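Local coordinates for protein alpha-L-rhamnosidase (Klebsiella oxytoca, PDB 4XHC) that probably hydrolyses terminal alpha-L-rhamnose residues from rhamnosides, as a two-domain glycoside hydrolase of family GH78 that binds rhamnose, at residues G248-T260 with H528-Q540. Sequence-based numbering, arbitrary orientation.
Sequences GDLRLQALVNDVT and HAWSCTPAWFIRQ. With RAM (alpha-L-rhamnopyranose), chain C.
Asp249 meets Trp530 at one end, OD2 3.3 Å from CE3; Val259 meets Arg539 at the other. Helix 248-259 and the shorter helix 534-540 run in broadly the same direction, axes 41° apart and 8.4 Å at closest approach. The 3-10 turn 529-531 precedes helix 534-540 at the sugar end, beside the start of helix 248-259.

Val259 is a knob among Ala535, Trp536, Arg539 and Gln540. Leu255 CB lies over the five-membered ring of Trp536, 4.0 Å from the centroid, a CH-pi contact reached with Trp536 CG anti to the backbone N (chi1 -177°). Val256 packs CG2 on Cys532 SG and CG1 on Ala535 CB. Arg539 NH1 gives Val259 O a weak hydrogen bond (3.4 Å) and also bonds Pro207 O; NH2 forms a salt bridge with Asp220. Thr260 CG2 sits over the centre of this guanidinium.

The carboxylate plane of Asp249 is turned 15° from the Trp530 ring plane. Its OD1 accepts from rhamnose O4 at 2.6 Å, and OD2 from O3 at 2.8 Å. His528 NE2 donates to O3 at 3.1 Å. The same O3 lies over one face of Trp530, offset toward the rim. A water donates to Asp249 OD2 and weakly accepts from Trp530 N, bridging the segments.

Asp249, His528 and Trp530 line part of the rhamnose pocket, with Tyr304 and Glu506, in the six-hairpin glycosidase domain; the helix pairing behind them belongs to its core.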
loop_
_atom_site.group_PDB
_atom_site.type_symbol
_atom_site.label_atom_id
_atom_site.label_comp_id
_atom_site.label_asym_id
_atom_site.label_seq_id
_atom_site.Cartn_x
_atom_site.Cartn_y
_atom_site.Cartn_z
ATOM N N GLY A 248 -0.092 -17.919 -29.204
ATOM C CA GLY A 248 0.999 -17.562 -30.108
ATOM C C GLY A 248 2.335 -17.651 -29.400
ATOM O O GLY A 248 3.319 -18.160 -29.962
ATOM N N ASP A 249 2.360 -17.157 -28.159
ATOM C CA ASP A 249 3.566 -17.157 -27.337
ATOM C C ASP A 249 3.971 -18.592 -26.984
ATOM O O ASP A 249 5.125 -18.986 -27.155
ATOM C CB ASP A 249 3.352 -16.321 -26.068
ATOM C CG ASP A 249 3.046 -14.858 -26.373
ATOM O OD1 ASP A 249 2.004 -14.589 -27.001
ATOM O OD2 ASP A 249 3.842 -13.972 -25.980
ATOM N N LEU A 250 2.999 -19.368 -26.511
ATOM C CA LEU A 250 3.185 -20.792 -26.216
ATOM C C LEU A 250 3.864 -21.535 -27.359
ATOM O O LEU A 250 4.762 -22.340 -27.129
ATOM C CB LEU A 250 1.829 -21.450 -25.917
ATOM C CG LEU A 250 1.812 -22.968 -25.717
ATOM C CD1 LEU A 250 2.758 -23.376 -24.600
ATOM C CD2 LEU A 250 0.406 -23.454 -25.418
ATOM N N ARG A 251 3.425 -21.281 -28.585
ATOM C CA ARG A 251 3.968 -21.989 -29.741
ATOM C C ARG A 251 5.473 -21.849 -29.842
ATOM O O ARG A 251 6.169 -22.816 -30.111
ATOM C CB ARG A 251 3.334 -21.497 -31.039
ATOM C CG ARG A 251 3.805 -22.281 -32.250
ATOM C CD ARG A 251 2.919 -22.075 -33.467
ATOM N NE ARG A 251 3.370 -20.930 -34.236
ATOM C CZ ARG A 251 4.039 -20.986 -35.379
ATOM N NH1 ARG A 251 4.350 -22.131 -35.965
ATOM N NH2 ARG A 251 4.384 -19.866 -35.956
ATOM N N LEU A 252 5.964 -20.638 -29.624
ATOM C CA LEU A 252 7.395 -20.364 -29.712
ATOM C C LEU A 252 8.136 -20.845 -28.471
ATOM O O LEU A 252 9.226 -21.410 -28.571
ATOM C CB LEU A 252 7.644 -18.876 -29.955
ATOM C CG LEU A 252 7.775 -18.475 -31.429
ATOM C CD1 LEU A 252 6.725 -19.128 -32.313
ATOM C CD2 LEU A 252 7.710 -16.969 -31.562
ATOM N N GLN A 253 7.534 -20.642 -27.308
ATOM C CA GLN A 253 8.146 -21.088 -26.070
ATOM C C GLN A 253 8.355 -22.593 -26.050
ATOM O O GLN A 253 9.380 -23.069 -25.572
ATOM C CB GLN A 253 7.314 -20.651 -24.864
ATOM C CG GLN A 253 7.299 -19.146 -24.677
ATOM C CD GLN A 253 6.713 -18.712 -23.350
ATOM O OE1 GLN A 253 7.073 -19.235 -22.304
ATOM N NE2 GLN A 253 5.838 -17.716 -23.387
ATOM N N ALA A 254 7.393 -23.342 -26.579
ATOM C CA ALA A 254 7.509 -24.803 -26.623
ATOM C C ALA A 254 8.707 -25.266 -27.448
ATOM O O ALA A 254 9.345 -26.254 -27.112
ATOM C CB ALA A 254 6.222 -25.433 -27.144
ATOM N N LEU A 255 9.009 -24.558 -28.529
ATOM C CA LEU A 255 10.166 -24.906 -29.351
ATOM C C LEU A 255 11.462 -24.762 -28.559
ATOM O O LEU A 255 12.335 -25.613 -28.642
ATOM C CB LEU A 255 10.239 -24.024 -30.610
ATOM C CG LEU A 255 9.252 -24.279 -31.751
ATOM C CD1 LEU A 255 9.498 -23.280 -32.878
ATOM C CD2 LEU A 255 9.347 -25.710 -32.268
ATOM N N VAL A 256 11.584 -23.674 -27.803
ATOM C CA VAL A 256 12.812 -23.395 -27.068
ATOM C C VAL A 256 12.943 -24.373 -25.905
ATOM O O VAL A 256 14.016 -24.907 -25.647
ATOM C CB VAL A 256 12.849 -21.940 -26.555
ATOM C CG1 VAL A 256 14.181 -21.637 -25.877
ATOM C CG2 VAL A 256 12.599 -20.965 -27.700
ATOM N N ASN A 257 11.832 -24.613 -25.219
ATOM C CA ASN A 257 11.779 -25.592 -24.147
ATOM C C ASN A 257 12.332 -26.945 -24.597
ATOM O O ASN A 257 13.070 -27.603 -23.869
ATOM C CB ASN A 257 10.333 -25.747 -23.678
ATOM C CG ASN A 257 10.171 -26.822 -22.625
ATOM O OD1 ASN A 257 10.680 -26.703 -21.518
ATOM N ND2 ASN A 257 9.468 -27.889 -22.978
ATOM N N ASP A 258 11.968 -27.336 -25.805
ATOM C CA ASP A 258 12.394 -28.591 -26.398
ATOM C C ASP A 258 13.894 -28.882 -26.327
ATOM O O ASP A 258 14.295 -30.013 -26.111
ATOM C CB ASP A 258 11.982 -28.597 -27.868
ATOM C CG ASP A 258 11.293 -29.857 -28.261
ATOM O OD1 ASP A 258 10.366 -30.253 -27.515
ATOM O OD2 ASP A 258 11.668 -30.431 -29.308
ATOM N N VAL A 259 14.706 -27.852 -26.523
ATOM C CA VAL A 259 16.166 -27.986 -26.586
ATOM C C VAL A 259 16.885 -27.370 -25.380
ATOM O O VAL A 259 18.110 -27.325 -25.351
ATOM C CB VAL A 259 16.736 -27.338 -27.876
ATOM C CG1 VAL A 259 16.198 -28.046 -29.107
ATOM C CG2 VAL A 259 16.424 -25.842 -27.936
ATOM N N THR A 260 16.132 -26.885 -24.400
ATOM C CA THR A 260 16.709 -26.368 -23.163
ATOM C C THR A 260 16.248 -27.238 -21.992
ATOM O O THR A 260 16.909 -28.227 -21.675
ATOM C CB THR A 260 16.355 -24.880 -22.928
ATOM O OG1 THR A 260 14.931 -24.706 -22.935
ATOM C CG2 THR A 260 16.979 -24.003 -24.004
ATOM N N HIS A 528 10.190 -11.217 -22.476
ATOM C CA HIS A 528 9.060 -11.805 -23.188
ATOM C C HIS A 528 9.576 -12.988 -23.963
ATOM O O HIS A 528 10.420 -12.837 -24.842
ATOM C CB HIS A 528 8.423 -10.781 -24.134
ATOM C CG HIS A 528 6.933 -10.712 -24.037
ATOM N ND1 HIS A 528 6.288 -10.180 -22.945
ATOM C CD2 HIS A 528 5.963 -11.083 -24.902
ATOM C CE1 HIS A 528 4.983 -10.238 -23.133
ATOM N NE2 HIS A 528 4.758 -10.781 -24.313
ATOM N N ALA A 529 9.053 -14.163 -23.642
ATOM C CA ALA A 529 9.627 -15.417 -24.129
ATOM C C ALA A 529 9.361 -15.701 -25.609
ATOM O O ALA A 529 10.006 -16.567 -26.194
ATOM C CB ALA A 529 9.163 -16.582 -23.265
ATOM N N TRP A 530 8.435 -14.975 -26.223
ATOM C CA TRP A 530 8.257 -15.096 -27.659
ATOM C C TRP A 530 9.453 -14.493 -28.395
ATOM O O TRP A 530 9.564 -14.627 -29.610
ATOM C CB TRP A 530 6.902 -14.517 -28.123
ATOM C CG TRP A 530 6.753 -13.024 -28.246
ATOM C CD1 TRP A 530 7.708 -12.069 -28.069
ATOM C CD2 TRP A 530 5.563 -12.323 -28.636
ATOM N NE1 TRP A 530 7.182 -10.813 -28.295
ATOM C CE2 TRP A 530 5.869 -10.947 -28.653
ATOM C CE3 TRP A 530 4.269 -12.727 -28.974
ATOM C CZ2 TRP A 530 4.934 -9.976 -28.986
ATOM C CZ3 TRP A 530 3.340 -11.765 -29.302
ATOM C CH2 TRP A 530 3.676 -10.403 -29.304
ATOM N N SER A 531 10.354 -13.851 -27.648
ATOM C CA SER A 531 11.584 -13.287 -28.210
ATOM C C SER A 531 12.850 -14.102 -27.926
ATOM O O SER A 531 13.943 -13.629 -28.212
ATOM C CB SER A 531 11.806 -11.876 -27.670
ATOM O OG SER A 531 10.665 -11.070 -27.878
ATOM N N CYS A 532 12.718 -15.314 -27.395
ATOM C CA CYS A 532 13.892 -16.105 -27.014
ATOM C C CYS A 532 14.207 -17.275 -27.963
ATOM O O CYS A 532 14.958 -18.186 -27.602
ATOM C CB CYS A 532 13.723 -16.632 -25.584
ATOM S SG CYS A 532 12.559 -18.004 -25.418
ATOM N N THR A 533 13.676 -17.233 -29.180
ATOM C CA THR A 533 13.844 -18.341 -30.113
ATOM C C THR A 533 15.255 -18.517 -30.669
ATOM O O THR A 533 15.592 -19.610 -31.123
ATOM C CB THR A 533 12.867 -18.245 -31.289
ATOM O OG1 THR A 533 12.823 -16.899 -31.769
ATOM C CG2 THR A 533 11.485 -18.669 -30.852
ATOM N N PRO A 534 16.090 -17.466 -30.646
ATOM C CA PRO A 534 17.469 -17.708 -31.068
ATOM C C PRO A 534 18.138 -18.911 -30.393
ATOM O O PRO A 534 18.960 -19.590 -31.014
ATOM C CB PRO A 534 18.166 -16.415 -30.684
ATOM C CG PRO A 534 17.117 -15.384 -30.924
ATOM C CD PRO A 534 15.811 -16.024 -30.534
ATOM N N ALA A 535 17.790 -19.178 -29.139
ATOM C CA ALA A 535 18.262 -20.385 -28.475
ATOM C C ALA A 535 17.894 -21.651 -29.271
ATOM O O ALA A 535 18.720 -22.554 -29.427
ATOM C CB ALA A 535 17.709 -20.460 -27.060
ATOM N N TRP A 536 16.666 -21.699 -29.790
ATOM C CA TRP A 536 16.216 -22.830 -30.607
ATOM C C TRP A 536 16.974 -22.897 -31.932
ATOM O O TRP A 536 17.522 -23.937 -32.278
ATOM C CB TRP A 536 14.705 -22.765 -30.864
ATOM C CG TRP A 536 14.163 -23.941 -31.638
ATOM C CD1 TRP A 536 14.020 -25.224 -31.191
ATOM C CD2 TRP A 536 13.690 -23.936 -32.983
ATOM N NE1 TRP A 536 13.496 -26.021 -32.179
ATOM C CE2 TRP A 536 13.278 -25.250 -33.289
ATOM C CE3 TRP A 536 13.568 -22.948 -33.961
ATOM C CZ2 TRP A 536 12.760 -25.600 -34.534
ATOM C CZ3 TRP A 536 13.045 -23.299 -35.201
ATOM C CH2 TRP A 536 12.651 -24.616 -35.473
ATOM N N PHE A 537 17.010 -21.785 -32.662
ATOM C CA PHE A 537 17.744 -21.729 -33.929
ATOM C C PHE A 537 19.203 -22.148 -33.747
ATOM O O PHE A 537 19.741 -22.938 -34.530
ATOM C CB PHE A 537 17.702 -20.320 -34.533
ATOM C CG PHE A 537 16.347 -19.910 -35.036
ATOM C CD1 PHE A 537 15.696 -20.655 -36.011
ATOM C CD2 PHE A 537 15.734 -18.758 -34.558
ATOM C CE1 PHE A 537 14.450 -20.272 -36.481
ATOM C CE2 PHE A 537 14.489 -18.368 -35.024
ATOM C CZ PHE A 537 13.848 -19.124 -35.987
ATOM N N ILE A 538 19.840 -21.614 -32.713
ATOM C CA ILE A 538 21.255 -21.853 -32.497
ATOM C C ILE A 538 21.494 -23.326 -32.176
ATOM O O ILE A 538 22.387 -23.947 -32.750
ATOM C CB ILE A 538 21.822 -20.912 -31.410
ATOM C CG1 ILE A 538 21.887 -19.485 -31.964
ATOM C CG2 ILE A 538 23.214 -21.345 -30.968
ATOM C CD1 ILE A 538 21.957 -18.417 -30.900
ATOM N N ARG A 539 20.668 -23.885 -31.296
ATOM C CA ARG A 539 20.831 -25.275 -30.862
ATOM C C ARG A 539 20.345 -26.296 -31.889
ATOM O O ARG A 539 21.041 -27.259 -32.175
ATOM C CB ARG A 539 20.126 -25.504 -29.523
ATOM C CG ARG A 539 20.809 -24.812 -28.356
ATOM C CD ARG A 539 19.858 -24.580 -27.198
ATOM N NE ARG A 539 20.472 -23.752 -26.162
ATOM C CZ ARG A 539 20.940 -24.198 -25.001
ATOM N NH1 ARG A 539 20.873 -25.483 -24.674
ATOM N NH2 ARG A 539 21.473 -23.341 -24.144
ATOM N N GLN A 540 19.160 -26.078 -32.445
ATOM C CA GLN A 540 18.555 -27.017 -33.393
ATOM C C GLN A 540 19.289 -27.071 -34.729
ATOM O O GLN A 540 19.398 -28.138 -35.313
ATOM C CB GLN A 540 17.082 -26.649 -33.635
ATOM C CG GLN A 540 16.277 -27.674 -34.422
ATOM C CD GLN A 540 16.116 -28.983 -33.693
ATOM O OE1 GLN A 540 16.120 -29.040 -32.467
ATOM N NE2 GLN A 540 15.965 -30.047 -34.447
HETATM C C1 RAM C . -0.111 -8.837 -26.167
HETATM C C2 RAM C . 1.161 -9.544 -25.743
HETATM C C3 RAM C . 1.068 -11.031 -26.031
HETATM C C4 RAM C . 0.429 -11.239 -27.393
HETATM C C5 RAM C . -1.021 -10.789 -27.323
HETATM C C6 RAM C . -1.539 -10.238 -28.628
HETATM O O1 RAM C . -0.430 -7.915 -25.200
HETATM O O2 RAM C . 2.208 -8.989 -26.520
HETATM O O3 RAM C . 2.364 -11.633 -26.008
HETATM O O4 RAM C . 0.468 -12.606 -27.755
HETATM O O5 RAM C . -1.180 -9.765 -26.318
HETATM O O HOH W 1 6.293 -14.681 -24.666
#